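Local coordinates for iron-regulated outer membrane protein (Neisseria meningitidis, PDB 4B7O), which is a TonB-dependent transporter of the outer membrane that takes up iron, probably in siderophore-bound form, at residues Tyr448-His453 with Thr459-Leu464. Residues are numbered along the deposited sequence; the frame is centred on the assembly and turned at random.
Sequences YIEAIH and TLTGGL
Tyr448-His453 and Thr459-Leu464 pair as neighbouring antiparallel strands of one beta hairpin in the barrel wall. Three hydrogen-bonded pairs, Ile449 with Leu464, Ala451 with Gly462 and His453 with Leu460, each form two backbone bonds. Ala451 N to Gly462 O is the shortest, at 2.6 Å. Between them lie the non-hydrogen-bonded pairs Glu450-Gly463 and Ile452-Thr461. At Glu450 and Gly463 the CA atoms come within 3.8 Å. Gly463 has no CB, which lets Glu450 CG lie close over the partner strand, 3.3 Å from Gly462 O. The extended Glu450 chain, with CG anti to the backbone N (chi1 -168°), brings CD to 3.9 Å from Thr461 CG2. Its carboxylate goes on to weak hydrogen bonds with Ser155 and Ser157. Ile452 and Thr461 lie side by side, and Ile452 CG2 also meets Thr459 CG2 at 3.9 Å. Glu450, Ile452 and Thr461 share one face of the sheet; Ile449, Ala451, His453, Leu460 and Leu464 lie on the opposite one. Ile449 CG2 and Leu464 CB make a loose apolar contact at 4.3 Å. Strands 376-391 and 478-493 flank the hairpin. Such hairpins of adjacent antiparallel strands build the transmembrane beta-barrel of TonB-dependent receptors, which encloses a plug domain.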
loop_
_atom_site.group_PDB
_atom_site.type_symbol
_atom_site.label_atom_id
_atom_site.label_comp_id
_atom_site.label_asym_id
_atom_site.label_seq_id
_atom_site.Cartn_x
_atom_site.Cartn_y
_atom_site.Cartn_z
ATOM N N TYR A 448 16.823 -17.010 0.266
ATOM C CA TYR A 448 17.598 -16.083 -0.510
ATOM C C TYR A 448 18.918 -16.055 0.135
ATOM O O TYR A 448 19.040 -16.330 1.337
ATOM C CB TYR A 448 17.017 -14.651 -0.429
ATOM C CG TYR A 448 17.007 -14.054 0.969
ATOM C CD1 TYR A 448 18.108 -13.405 1.476
ATOM C CD2 TYR A 448 15.892 -14.156 1.773
ATOM C CE1 TYR A 448 18.097 -12.860 2.744
ATOM C CE2 TYR A 448 15.881 -13.637 3.052
ATOM C CZ TYR A 448 16.975 -12.992 3.518
ATOM O OH TYR A 448 16.950 -12.485 4.775
ATOM N N ILE A 449 19.906 -15.650 -0.648
ATOM C CA ILE A 449 21.241 -15.383 -0.109
ATOM C C ILE A 449 21.764 -14.148 -0.844
ATOM O O ILE A 449 21.577 -14.014 -2.058
ATOM C CB ILE A 449 22.172 -16.628 -0.288
ATOM C CG1 ILE A 449 23.615 -16.212 -0.096
ATOM C CG2 ILE A 449 22.028 -17.241 -1.682
ATOM C CD1 ILE A 449 24.549 -17.363 0.108
ATOM N N GLU A 450 22.390 -13.236 -0.126
ATOM C CA GLU A 450 22.771 -11.966 -0.698
ATOM C C GLU A 450 24.090 -11.547 -0.119
ATOM O O GLU A 450 24.294 -11.612 1.104
ATOM C CB GLU A 450 21.732 -10.902 -0.358
ATOM C CG GLU A 450 21.878 -9.606 -1.131
ATOM C CD GLU A 450 20.746 -8.616 -0.831
ATOM O OE1 GLU A 450 20.732 -8.078 0.311
ATOM O OE2 GLU A 450 19.882 -8.377 -1.736
ATOM N N ALA A 451 24.981 -11.077 -0.991
ATOM C CA ALA A 451 26.319 -10.677 -0.554
ATOM C C ALA A 451 26.523 -9.167 -0.673
ATOM O O ALA A 451 26.160 -8.575 -1.677
ATOM C CB ALA A 451 27.380 -11.438 -1.358
ATOM N N ILE A 452 27.114 -8.551 0.334
ATOM C CA ILE A 452 27.334 -7.155 0.238
ATOM C C ILE A 452 28.776 -6.939 0.573
ATOM O O ILE A 452 29.214 -7.278 1.689
ATOM C CB ILE A 452 26.411 -6.375 1.198
ATOM C CG1 ILE A 452 24.954 -6.619 0.795
ATOM C CG2 ILE A 452 26.697 -4.878 1.214
ATOM C CD1 ILE A 452 24.040 -6.474 1.959
ATOM N N HIS A 453 29.487 -6.362 -0.403
ATOM C CA HIS A 453 30.926 -6.084 -0.314
ATOM C C HIS A 453 31.240 -4.644 -0.560
ATOM O O HIS A 453 30.957 -4.103 -1.653
ATOM C CB HIS A 453 31.690 -6.958 -1.318
ATOM C CG HIS A 453 33.195 -6.840 -1.186
ATOM N ND1 HIS A 453 33.812 -6.643 0.009
ATOM C CD2 HIS A 453 34.197 -6.863 -2.139
ATOM C CE1 HIS A 453 35.131 -6.565 -0.180
ATOM N NE2 HIS A 453 35.362 -6.700 -1.496
ATOM N N THR A 459 30.201 0.013 -3.294
ATOM C CA THR A 459 29.422 -1.075 -2.662
ATOM C C THR A 459 28.778 -1.950 -3.691
ATOM O O THR A 459 28.063 -1.471 -4.572
ATOM C CB THR A 459 28.377 -0.600 -1.643
ATOM O OG1 THR A 459 28.972 0.345 -0.752
ATOM C CG2 THR A 459 27.953 -1.760 -0.792
ATOM N N LEU A 460 29.042 -3.237 -3.626
ATOM C CA LEU A 460 28.476 -4.124 -4.616
ATOM C C LEU A 460 27.608 -5.062 -3.795
ATOM O O LEU A 460 27.971 -5.436 -2.667
ATOM C CB LEU A 460 29.582 -4.914 -5.245
ATOM C CG LEU A 460 29.389 -5.724 -6.515
ATOM C CD1 LEU A 460 29.725 -7.173 -6.357
ATOM C CD2 LEU A 460 28.068 -5.535 -7.262
ATOM N N THR A 461 26.471 -5.430 -4.377
ATOM C CA THR A 461 25.457 -6.244 -3.743
ATOM C C THR A 461 25.012 -7.288 -4.763
ATOM O O THR A 461 24.617 -6.932 -5.881
ATOM C CB THR A 461 24.268 -5.333 -3.351
ATOM O OG1 THR A 461 24.723 -4.354 -2.409
ATOM C CG2 THR A 461 23.139 -6.121 -2.739
ATOM N N GLY A 462 25.108 -8.566 -4.434
ATOM C CA GLY A 462 24.650 -9.581 -5.396
ATOM C C GLY A 462 23.767 -10.524 -4.595
ATOM O O GLY A 462 23.993 -10.749 -3.390
ATOM N N GLY A 463 22.758 -11.089 -5.220
ATOM C CA GLY A 463 21.965 -11.994 -4.423
ATOM C C GLY A 463 21.129 -12.909 -5.224
ATOM O O GLY A 463 20.912 -12.666 -6.425
ATOM N N LEU A 464 20.619 -13.946 -4.572
ATOM C CA LEU A 464 19.783 -14.910 -5.303
ATOM C C LEU A 464 18.618 -15.298 -4.406
ATOM O O LEU A 464 18.802 -15.417 -3.194
ATOM C CB LEU A 464 20.611 -16.159 -5.643
ATOM C CG LEU A 464 20.098 -17.239 -6.597
ATOM C CD1 LEU A 464 19.532 -16.651 -7.902
ATOM C CD2 LEU A 464 21.240 -18.215 -6.912
#